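Local coordinates for hypothetical protein AF2198 (PDB 1OI0), which is probably a zinc-dependent metallopeptidase of the JAB1/MPN family, whose eukaryotic relatives include the deubiquitinating subunit of the proteasome lid, at residues A28-S33 / G67-H72; D24-L29 / L40-F45; M63-T68 / T88-Y93. All coordinates share one frame; numbering follows the deposited sequence.

Contact 1 of 3, residues A28-S33 / G67-H72. With ZN (zinc ion), chain E; 144 (tris-hydroxymethyl-methyl-ammonium), chain F.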
loop_
_atom_site.group_PDB
_atom_site.type_symbol
_atom_site.label_atom_id
_atom_site.label_comp_id
_atom_site.label_asym_id
_atom_site.label_seq_id
_atom_site.Cartn_x
_atom_site.Cartn_y
_atom_site.Cartn_z
ATOM N N ALA A 28 -4.735 -2.814 -4.374
ATOM C CA ALA A 28 -3.867 -3.579 -5.252
ATOM C C ALA A 28 -2.867 -4.346 -4.402
ATOM O O ALA A 28 -2.761 -4.123 -3.197
ATOM C CB ALA A 28 -3.128 -2.647 -6.204
ATOM N N LEU A 29 -2.148 -5.265 -5.035
ATOM C CA LEU A 29 -1.135 -6.035 -4.334
ATOM C C LEU A 29 0.211 -5.401 -4.645
ATOM O O LEU A 29 0.483 -5.031 -5.784
ATOM C CB LEU A 29 -1.133 -7.488 -4.805
ATOM C CG LEU A 29 -2.451 -8.248 -4.666
ATOM C CD1 LEU A 29 -2.265 -9.680 -5.165
ATOM C CD2 LEU A 29 -2.907 -8.232 -3.217
ATOM N N LEU A 30 1.039 -5.260 -3.620
ATOM C CA LEU A 30 2.367 -4.686 -3.777
ATOM C C LEU A 30 3.292 -5.794 -4.273
ATOM O O LEU A 30 3.303 -6.893 -3.720
ATOM C CB LEU A 30 2.849 -4.141 -2.436
ATOM C CG LEU A 30 2.032 -2.977 -1.860
ATOM C CD1 LEU A 30 2.418 -2.728 -0.412
ATOM C CD2 LEU A 30 2.265 -1.734 -2.708
ATOM N N SER A 31 4.056 -5.518 -5.323
ATOM C CA SER A 31 4.952 -6.532 -5.864
ATOM C C SER A 31 6.296 -5.978 -6.316
ATOM O O SER A 31 6.540 -4.774 -6.271
ATOM C CB SER A 31 4.280 -7.263 -7.032
ATOM O OG SER A 31 4.002 -6.379 -8.106
ATOM N N GLY A 32 7.165 -6.884 -6.751
ATOM C CA GLY A 32 8.488 -6.504 -7.208
ATOM C C GLY A 32 9.479 -7.597 -6.863
ATOM O O GLY A 32 9.091 -8.655 -6.369
ATOM N N SER A 33 10.757 -7.351 -7.122
ATOM C CA SER A 33 11.790 -8.333 -6.819
ATOM C C SER A 33 12.735 -7.817 -5.745
ATOM O O SER A 33 12.614 -6.680 -5.288
ATOM C CB SER A 33 12.589 -8.679 -8.078
ATOM O OG SER A 33 11.796 -9.401 -9.004
ATOM N N GLY A 67 2.522 -7.631 -0.248
ATOM C CA GLY A 67 1.341 -7.372 0.544
ATOM C C GLY A 67 0.286 -6.615 -0.230
ATOM O O GLY A 67 0.105 -6.834 -1.428
ATOM N N THR A 68 -0.401 -5.709 0.454
ATOM C CA THR A 68 -1.458 -4.941 -0.185
ATOM C C THR A 68 -1.342 -3.455 0.075
ATOM O O THR A 68 -0.639 -3.012 0.977
ATOM C CB THR A 68 -2.850 -5.356 0.330
ATOM O OG1 THR A 68 -2.994 -4.937 1.694
ATOM C CG2 THR A 68 -3.034 -6.862 0.236
ATOM N N VAL A 69 -2.052 -2.691 -0.743
ATOM C CA VAL A 69 -2.112 -1.254 -0.592
ATOM C C VAL A 69 -3.544 -0.866 -0.927
ATOM O O VAL A 69 -4.107 -1.354 -1.900
ATOM C CB VAL A 69 -1.130 -0.511 -1.542
ATOM C CG1 VAL A 69 -1.336 -0.951 -2.978
ATOM C CG2 VAL A 69 -1.339 0.996 -1.414
ATOM N N HIS A 70 -4.152 -0.040 -0.085
ATOM C CA HIS A 70 -5.503 0.423 -0.366
ATOM C C HIS A 70 -5.649 1.844 0.136
ATOM O O HIS A 70 -4.866 2.301 0.971
ATOM C CB HIS A 70 -6.582 -0.508 0.234
ATOM C CG HIS A 70 -6.773 -0.387 1.714
ATOM N ND1 HIS A 70 -5.930 -0.974 2.633
ATOM C CD2 HIS A 70 -7.770 0.185 2.432
ATOM C CE1 HIS A 70 -6.401 -0.773 3.850
ATOM N NE2 HIS A 70 -7.517 -0.074 3.756
ATOM N N SER A 71 -6.631 2.554 -0.403
ATOM C CA SER A 71 -6.842 3.940 -0.015
ATOM C C SER A 71 -8.090 4.174 0.829
ATOM O O SER A 71 -9.035 3.384 0.813
ATOM C CB SER A 71 -6.906 4.828 -1.264
ATOM O OG SER A 71 -8.051 4.536 -2.046
ATOM N N HIS A 72 -8.059 5.276 1.577
ATOM C CA HIS A 72 -9.166 5.707 2.421
ATOM C C HIS A 72 -9.610 7.070 1.905
ATOM O O HIS A 72 -8.795 7.983 1.770
ATOM C CB HIS A 72 -8.717 5.863 3.874
ATOM C CG HIS A 72 -8.546 4.570 4.603
ATOM N ND1 HIS A 72 -8.041 4.507 5.884
ATOM C CD2 HIS A 72 -8.827 3.295 4.247
ATOM C CE1 HIS A 72 -8.018 3.250 6.285
ATOM N NE2 HIS A 72 -8.490 2.495 5.310
HETATM ZN ZN ZN E . -8.898 0.479 5.391
HETATM C C1 144 F . -10.826 0.965 7.099
HETATM N N 144 F . -12.007 0.903 6.246
HETATM C C2 144 F . -11.707 0.015 5.078
HETATM O O2 144 F . -10.739 0.001 4.134
HETATM C C3 144 F . -12.333 2.345 5.887
HETATM O O3 144 F . -13.485 2.486 5.036
HETATM C C4 144 F . -13.047 0.252 7.074
HETATM O O4 144 F . -12.936 -1.103 7.908
#

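Contact 2 of 3, residues D24-L29 / L40-F45. With 144 (tris-hydroxymethyl-methyl-ammonium), chain F.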
loop_
_atom_site.group_PDB
_atom_site.type_symbol
_atom_site.label_atom_id
_atom_site.label_comp_id
_atom_site.label_asym_id
_atom_site.label_seq_id
_atom_site.Cartn_x
_atom_site.Cartn_y
_atom_site.Cartn_z
ATOM N N ASP A 24 -14.005 5.980 -3.981
ATOM C CA ASP A 24 -13.927 4.539 -3.777
ATOM C C ASP A 24 -12.554 4.203 -3.214
ATOM O O ASP A 24 -11.635 5.024 -3.259
ATOM C CB ASP A 24 -14.128 3.778 -5.089
ATOM C CG ASP A 24 -15.534 3.912 -5.633
ATOM O OD1 ASP A 24 -16.475 4.035 -4.821
ATOM O OD2 ASP A 24 -15.697 3.873 -6.870
ATOM N N GLU A 25 -12.423 3.001 -2.670
ATOM C CA GLU A 25 -11.151 2.569 -2.124
ATOM C C GLU A 25 -10.360 1.768 -3.139
ATOM O O GLU A 25 -10.737 0.657 -3.512
ATOM C CB GLU A 25 -11.365 1.749 -0.850
ATOM C CG GLU A 25 -11.885 2.586 0.299
ATOM C CD GLU A 25 -11.915 1.840 1.615
ATOM O OE1 GLU A 25 -11.263 0.780 1.727
ATOM O OE2 GLU A 25 -12.582 2.324 2.547
ATOM N N PHE A 26 -9.275 2.366 -3.610
ATOM C CA PHE A 26 -8.385 1.712 -4.549
ATOM C C PHE A 26 -7.703 0.609 -3.752
ATOM O O PHE A 26 -7.479 0.749 -2.549
ATOM C CB PHE A 26 -7.333 2.717 -5.038
ATOM C CG PHE A 26 -6.083 2.084 -5.596
ATOM C CD1 PHE A 26 -6.062 1.570 -6.888
ATOM C CD2 PHE A 26 -4.925 2.010 -4.825
ATOM C CE1 PHE A 26 -4.905 0.991 -7.408
ATOM C CE2 PHE A 26 -3.761 1.432 -5.334
ATOM C CZ PHE A 26 -3.751 0.923 -6.627
ATOM N N ILE A 27 -7.415 -0.506 -4.407
ATOM C CA ILE A 27 -6.704 -1.582 -3.735
ATOM C C ILE A 27 -5.912 -2.353 -4.775
ATOM O O ILE A 27 -6.345 -2.508 -5.917
ATOM C CB ILE A 27 -7.661 -2.543 -2.976
ATOM C CG1 ILE A 27 -6.842 -3.536 -2.136
ATOM C CG2 ILE A 27 -8.553 -3.278 -3.956
ATOM C CD1 ILE A 27 -7.670 -4.341 -1.129
ATOM N N ALA A 28 -4.735 -2.814 -4.374
ATOM C CA ALA A 28 -3.867 -3.579 -5.252
ATOM C C ALA A 28 -2.867 -4.346 -4.402
ATOM O O ALA A 28 -2.761 -4.123 -3.197
ATOM C CB ALA A 28 -3.128 -2.647 -6.204
ATOM N N LEU A 29 -2.148 -5.265 -5.035
ATOM C CA LEU A 29 -1.135 -6.035 -4.334
ATOM C C LEU A 29 0.211 -5.401 -4.645
ATOM O O LEU A 29 0.483 -5.031 -5.784
ATOM C CB LEU A 29 -1.133 -7.488 -4.805
ATOM C CG LEU A 29 -2.451 -8.248 -4.666
ATOM C CD1 LEU A 29 -2.265 -9.680 -5.165
ATOM C CD2 LEU A 29 -2.907 -8.232 -3.217
ATOM N N LEU A 40 2.800 -3.208 -9.234
ATOM C CA LEU A 40 1.479 -3.396 -8.657
ATOM C C LEU A 40 0.680 -4.447 -9.402
ATOM O O LEU A 40 0.718 -4.518 -10.631
ATOM C CB LEU A 40 0.679 -2.088 -8.682
ATOM C CG LEU A 40 1.095 -0.930 -7.777
ATOM C CD1 LEU A 40 0.146 0.241 -8.000
ATOM C CD2 LEU A 40 1.067 -1.368 -6.324
ATOM N N ILE A 41 -0.029 -5.270 -8.641
ATOM C CA ILE A 41 -0.905 -6.281 -9.211
ATOM C C ILE A 41 -2.267 -5.633 -9.001
ATOM O O ILE A 41 -2.782 -5.604 -7.884
ATOM C CB ILE A 41 -0.844 -7.610 -8.428
ATOM C CG1 ILE A 41 0.560 -8.213 -8.532
ATOM C CG2 ILE A 41 -1.885 -8.582 -8.976
ATOM C CD1 ILE A 41 0.741 -9.489 -7.740
ATOM N N PHE A 42 -2.835 -5.079 -10.064
ATOM C CA PHE A 42 -4.122 -4.410 -9.943
ATOM C C PHE A 42 -5.286 -5.345 -9.651
ATOM O O PHE A 42 -5.336 -6.474 -10.138
ATOM C CB PHE A 42 -4.394 -3.581 -11.194
ATOM C CG PHE A 42 -3.391 -2.481 -11.404
ATOM C CD1 PHE A 42 -2.154 -2.749 -11.982
ATOM C CD2 PHE A 42 -3.668 -1.188 -10.981
ATOM C CE1 PHE A 42 -1.205 -1.742 -12.132
ATOM C CE2 PHE A 42 -2.726 -0.172 -11.125
ATOM C CZ PHE A 42 -1.492 -0.450 -11.701
ATOM N N LEU A 43 -6.216 -4.856 -8.837
ATOM C CA LEU A 43 -7.395 -5.620 -8.447
ATOM C C LEU A 43 -8.671 -4.871 -8.833
ATOM O O LEU A 43 -8.724 -3.643 -8.780
ATOM C CB LEU A 43 -7.369 -5.872 -6.939
ATOM C CG LEU A 43 -6.175 -6.684 -6.437
ATOM C CD1 LEU A 43 -6.203 -6.754 -4.917
ATOM C CD2 LEU A 43 -6.217 -8.084 -7.051
ATOM N N PRO A 44 -9.723 -5.611 -9.216
ATOM C CA PRO A 44 -11.015 -5.043 -9.623
ATOM C C PRO A 44 -11.862 -4.449 -8.494
ATOM O O PRO A 44 -12.891 -5.016 -8.122
ATOM C CB PRO A 44 -11.700 -6.229 -10.290
ATOM C CG PRO A 44 -11.215 -7.383 -9.457
ATOM C CD PRO A 44 -9.737 -7.082 -9.327
ATOM N N PHE A 45 -11.442 -3.299 -7.970
ATOM C CA PHE A 45 -12.171 -2.649 -6.884
ATOM C C PHE A 45 -13.368 -1.854 -7.396
ATOM O O PHE A 45 -14.307 -1.588 -6.648
ATOM C CB PHE A 45 -11.236 -1.731 -6.094
ATOM C CG PHE A 45 -10.716 -0.567 -6.884
ATOM C CD1 PHE A 45 -11.449 0.612 -6.976
ATOM C CD2 PHE A 45 -9.505 -0.658 -7.563
ATOM C CE1 PHE A 45 -10.984 1.682 -7.733
ATOM C CE2 PHE A 45 -9.033 0.406 -8.323
ATOM C CZ PHE A 45 -9.773 1.577 -8.409
HETATM C C1 144 F . -10.826 0.965 7.099
HETATM N N 144 F . -12.007 0.903 6.246
HETATM C C2 144 F . -11.707 0.015 5.078
HETATM O O2 144 F . -10.739 0.001 4.134
HETATM C C3 144 F . -12.333 2.345 5.887
HETATM O O3 144 F . -13.485 2.486 5.036
HETATM C C4 144 F . -13.047 0.252 7.074
HETATM O O4 144 F . -12.936 -1.103 7.908
HETATM O O HOH W 1 -6.240 -1.958 -8.683
#

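Contact 3 of 3, residues M63-T68 / T88-Y93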
loop_
_atom_site.group_PDB
_atom_site.type_symbol
_atom_site.label_atom_id
_atom_site.label_comp_id
_atom_site.label_asym_id
_atom_site.label_seq_id
_atom_site.Cartn_x
_atom_site.Cartn_y
_atom_site.Cartn_z
ATOM N N MET A 63 9.725 -12.174 -9.129
ATOM C CA MET A 63 8.521 -11.486 -8.670
ATOM C C MET A 63 7.953 -12.075 -7.384
ATOM O O MET A 63 7.918 -13.293 -7.206
ATOM C CB MET A 63 7.449 -11.519 -9.761
ATOM C CG MET A 63 7.710 -10.577 -10.924
ATOM S SD MET A 63 7.640 -8.836 -10.438
ATOM C CE MET A 63 9.377 -8.435 -10.324
ATOM N N LYS A 64 7.506 -11.197 -6.491
ATOM C CA LYS A 64 6.933 -11.613 -5.217
ATOM C C LYS A 64 5.837 -10.644 -4.776
ATOM O O LYS A 64 5.824 -9.483 -5.186
ATOM C CB LYS A 64 8.028 -11.675 -4.148
ATOM C CG LYS A 64 9.181 -12.598 -4.509
ATOM C CD LYS A 64 10.313 -12.536 -3.498
ATOM C CE LYS A 64 11.475 -13.421 -3.938
ATOM N NZ LYS A 64 12.620 -13.381 -2.988
ATOM N N VAL A 65 4.915 -11.129 -3.950
ATOM C CA VAL A 65 3.825 -10.306 -3.439
ATOM C C VAL A 65 4.165 -9.885 -2.015
ATOM O O VAL A 65 4.110 -10.692 -1.088
ATOM C CB VAL A 65 2.485 -11.079 -3.425
ATOM C CG1 VAL A 65 1.401 -10.240 -2.754
ATOM C CG2 VAL A 65 2.077 -11.423 -4.845
ATOM N N PHE A 66 4.516 -8.615 -1.846
ATOM C CA PHE A 66 4.883 -8.099 -0.538
ATOM C C PHE A 66 3.683 -7.840 0.360
ATOM O O PHE A 66 3.806 -7.824 1.582
ATOM C CB PHE A 66 5.693 -6.811 -0.693
ATOM C CG PHE A 66 6.961 -6.987 -1.478
ATOM C CD1 PHE A 66 7.954 -7.856 -1.034
ATOM C CD2 PHE A 66 7.161 -6.290 -2.665
ATOM C CE1 PHE A 66 9.131 -8.027 -1.762
ATOM C CE2 PHE A 66 8.333 -6.453 -3.399
ATOM C CZ PHE A 66 9.320 -7.324 -2.947
ATOM N N GLY A 67 2.522 -7.631 -0.248
ATOM C CA GLY A 67 1.341 -7.372 0.544
ATOM C C GLY A 67 0.286 -6.615 -0.230
ATOM O O GLY A 67 0.105 -6.834 -1.428
ATOM N N THR A 68 -0.401 -5.709 0.454
ATOM C CA THR A 68 -1.458 -4.941 -0.185
ATOM C C THR A 68 -1.342 -3.455 0.075
ATOM O O THR A 68 -0.639 -3.012 0.977
ATOM C CB THR A 68 -2.850 -5.356 0.330
ATOM O OG1 THR A 68 -2.994 -4.937 1.694
ATOM C CG2 THR A 68 -3.034 -6.862 0.236
ATOM N N THR A 88 -3.607 -9.806 7.849
ATOM C CA THR A 88 -3.220 -11.140 8.304
ATOM C C THR A 88 -3.401 -12.272 7.296
ATOM O O THR A 88 -2.762 -13.316 7.419
ATOM C CB THR A 88 -3.997 -11.538 9.576
ATOM O OG1 THR A 88 -5.391 -11.655 9.269
ATOM C CG2 THR A 88 -3.815 -10.495 10.659
ATOM N N ARG A 89 -4.265 -12.076 6.307
ATOM C CA ARG A 89 -4.531 -13.122 5.322
ATOM C C ARG A 89 -3.347 -13.504 4.443
ATOM O O ARG A 89 -3.157 -14.681 4.123
ATOM C CB ARG A 89 -5.716 -12.727 4.440
ATOM C CG ARG A 89 -7.040 -12.667 5.178
ATOM C CD ARG A 89 -8.171 -12.431 4.202
ATOM N NE ARG A 89 -9.436 -12.144 4.867
ATOM C CZ ARG A 89 -10.333 -13.055 5.227
ATOM N NH1 ARG A 89 -10.129 -14.348 4.996
ATOM N NH2 ARG A 89 -11.450 -12.662 5.811
ATOM N N PHE A 90 -2.552 -12.516 4.050
ATOM C CA PHE A 90 -1.385 -12.780 3.218
ATOM C C PHE A 90 -0.554 -11.514 3.081
ATOM O O PHE A 90 -1.065 -10.410 3.234
ATOM C CB PHE A 90 -1.823 -13.270 1.830
ATOM C CG PHE A 90 -2.523 -12.223 1.008
ATOM C CD1 PHE A 90 -1.797 -11.335 0.221
ATOM C CD2 PHE A 90 -3.909 -12.106 1.044
ATOM C CE1 PHE A 90 -2.440 -10.346 -0.516
ATOM C CE2 PHE A 90 -4.559 -11.117 0.310
ATOM C CZ PHE A 90 -3.826 -10.238 -0.469
ATOM N N GLY A 91 0.728 -11.674 2.785
ATOM C CA GLY A 91 1.579 -10.513 2.621
ATOM C C GLY A 91 2.182 -10.007 3.914
ATOM O O GLY A 91 1.547 -10.008 4.969
ATOM N N LYS A 92 3.422 -9.549 3.811
ATOM C CA LYS A 92 4.159 -9.040 4.956
ATOM C C LYS A 92 3.903 -7.555 5.211
ATOM O O LYS A 92 3.836 -7.119 6.359
ATOM C CB LYS A 92 5.658 -9.258 4.735
ATOM C CG LYS A 92 6.031 -10.650 4.255
ATOM C CD LYS A 92 7.523 -10.746 3.958
ATOM C CE LYS A 92 7.883 -12.084 3.330
ATOM N NZ LYS A 92 7.225 -12.277 2.006
ATOM N N TYR A 93 3.741 -6.783 4.139
ATOM C CA TYR A 93 3.547 -5.346 4.267
ATOM C C TYR A 93 2.239 -4.850 3.687
ATOM O O TYR A 93 1.775 -5.343 2.663
ATOM C CB TYR A 93 4.700 -4.619 3.588
ATOM C CG TYR A 93 6.044 -5.067 4.100
ATOM C CD1 TYR A 93 6.509 -4.648 5.343
ATOM C CD2 TYR A 93 6.832 -5.946 3.362
ATOM C CE1 TYR A 93 7.728 -5.095 5.843
ATOM C CE2 TYR A 93 8.051 -6.400 3.851
ATOM C CZ TYR A 93 8.490 -5.968 5.091
ATOM O OH TYR A 93 9.696 -6.406 5.580
#

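Contact 1 of 3, residues A28-S33 / G67-H72
The carbonyl O of Ala28 is held from across the sheet by two donors of unequal strength: the amide N of Val69 at 2.9 Å, and the CA-H of Thr68 in a longer, weaker contact. Val69 O in turn accepts the N-H of Ala28, almost in line with the carbonyl bond (165°), closing the pair of bonds expected of a hydrogen-bonded antiparallel pair. One step on, the N-H of Leu30 reaches Gly67 O from above the carbonyl plane, and Leu29 CA-H also leans on this oxygen at 3.3 Å. Gly67 takes backbone angles at which any CB would collide with the carbonyl O of Phe66, so glycine suits the place. These bonds join strands 27-32 and 64-72, neighbours in the middle of the JAB/MPN sheet, and the second strand runs on to end in His70-Ser71-His72, the His-x-His of the JAMM zinc motif. His70 NE2 binds the zinc at 2.2 Å and His72 NE2 at 2.1 Å; Asp83 and O2 of the bound tris-hydroxymethyl-methyl-ammonium are further ligands. On the face shared by Ala28, Leu30 and Val69, the branched valine sets CG1 between its own N and carbonyl carbon (chi1 53°), where it meets Leu30 CD2 at 3.7 Å, one side chain lying across the other; Ile14 of helix 8-21 covers both. Leu29 CD2 touches Thr68 CG2 at 3.7 Å on the other face.

Contact 2 of 3, residues D24-L29 / L40-F45
Phe26 sets its CA over one face of the Phe45 ring and turns the edge of its own ring obliquely past Phe45 CE2. That CA stands 3.8 Å from the Phe45 centroid, almost exactly on the ring normal, a CH-pi contact. With CG anti to the backbone N (chi1 159°), the Phe26 ring lies to the side of this contact and its CD1 comes within 3.5 Å of Phe45 CE2. The two ring planes stand at 80°, and the edge of the Phe26 ring also meets Phe42 CD2 and Leu40 CD1, while Ala17 and Ala21 of helix 8-21 pack on it. Beside this cluster Ile27 CG2 lies 3.8 Å from Phe45 CB, the two side chains running antiparallel alongside. An alanine in place of Phe45 would probably uncover the CA of Phe26 and set the Phe26 ring freer to turn. Further along, Leu29 CB and Ile41 CB approach to 3.6 Å. Leu43 CD1 touches Leu29 CD2 on the same side. The backbones of Leu29 and Ile41 form the hydrogen-bonded pair of a beta hairpin, each N donating nearly straight to the other's O. After the non-hydrogen-bonded pair Ala28-Phe42, a water takes the place of direct bonds, donating to Ile27 O (2.8 Å) and accepting from Leu43 N (2.9 Å). Leu43 also opens the inverse gamma turn centred on Pro44, its O accepting from Phe45 N. Glu25 OE2 accepts a bond from O3 of tris-hydroxymethyl-methyl-ammonium at 2.7 Å, and Glu25 OE1 lies 2.6 Å from O2, the atom that binds the zinc. Apolar and aromatic contacts thus flank the loop, while the Glu25 carboxylate turns to the zinc pocket, consistent with the glutamate of the JAMM site.

Contact 3 of 3, residues M63-T68 / T88-Y93
Residues 65-68 and 90-93 run at 76° to each other end to end, and meet where Gly67 pairs with Tyr93 in a parallel bridge. Phe66 O takes the nearly straight N-H of Tyr93 (2.8 Å, 176°) and, weakly, that of Lys92, so two successive amides converge on one carbonyl. Tyr93 O answers with a weak bond from Thr68 N and a 3.0 Å contact from Gly67 CA. The approach is so close, with Gly67 CA and Gly91 CA 3.8 Å apart, that it calls for two glycines: a CB on Gly67 would run into Tyr93 O, and one on Gly91 into Gly67 CA. Aromatic side chains border this bare crossing. Phe90, its CG set between N and the carbonyl carbon (chi1 68°), brings CZ to Thr68 CG2 at 3.5 Å, the ring's chain roughly perpendicular to the threonine's, while Val65 CG1 lies at the edge of its ring. Tyr93 CD2 touches Phe66 CB more loosely, at 4.3 Å. Within a beta-alpha-beta unit the contact is the point where the chain, leaving helix 81-89, joins strand 93-98 to the parallel strand 64-72, with Leu29 of strand 27-32 against Phe90 and Met37 against Phe66 and Tyr93.

All three contacts involve one mixed beta-sheet of the JAB domain, though loops and the end of helix 81-89 contribute to contacts 2 and 3. Strands 36-42, 27-32, 64-72 and 93-98 stand side by side in that order. Contact 1 is the middle seam: it shares Ala28 and Leu29 with contact 2, and Gly67 and Thr68 with contact 3, and its centre is about 8 Å from each of theirs. Contacts 2 and 3, with centres about 13 Å apart, still meet through Leu29 and Phe90. Along the chain contact 2 closes before contact 3 opens, and contact 1 spans the interval. The zinc pocket draws Glu25 from contact 2 and two histidines from contact 1, so strand pairing brings together residues distant in sequence.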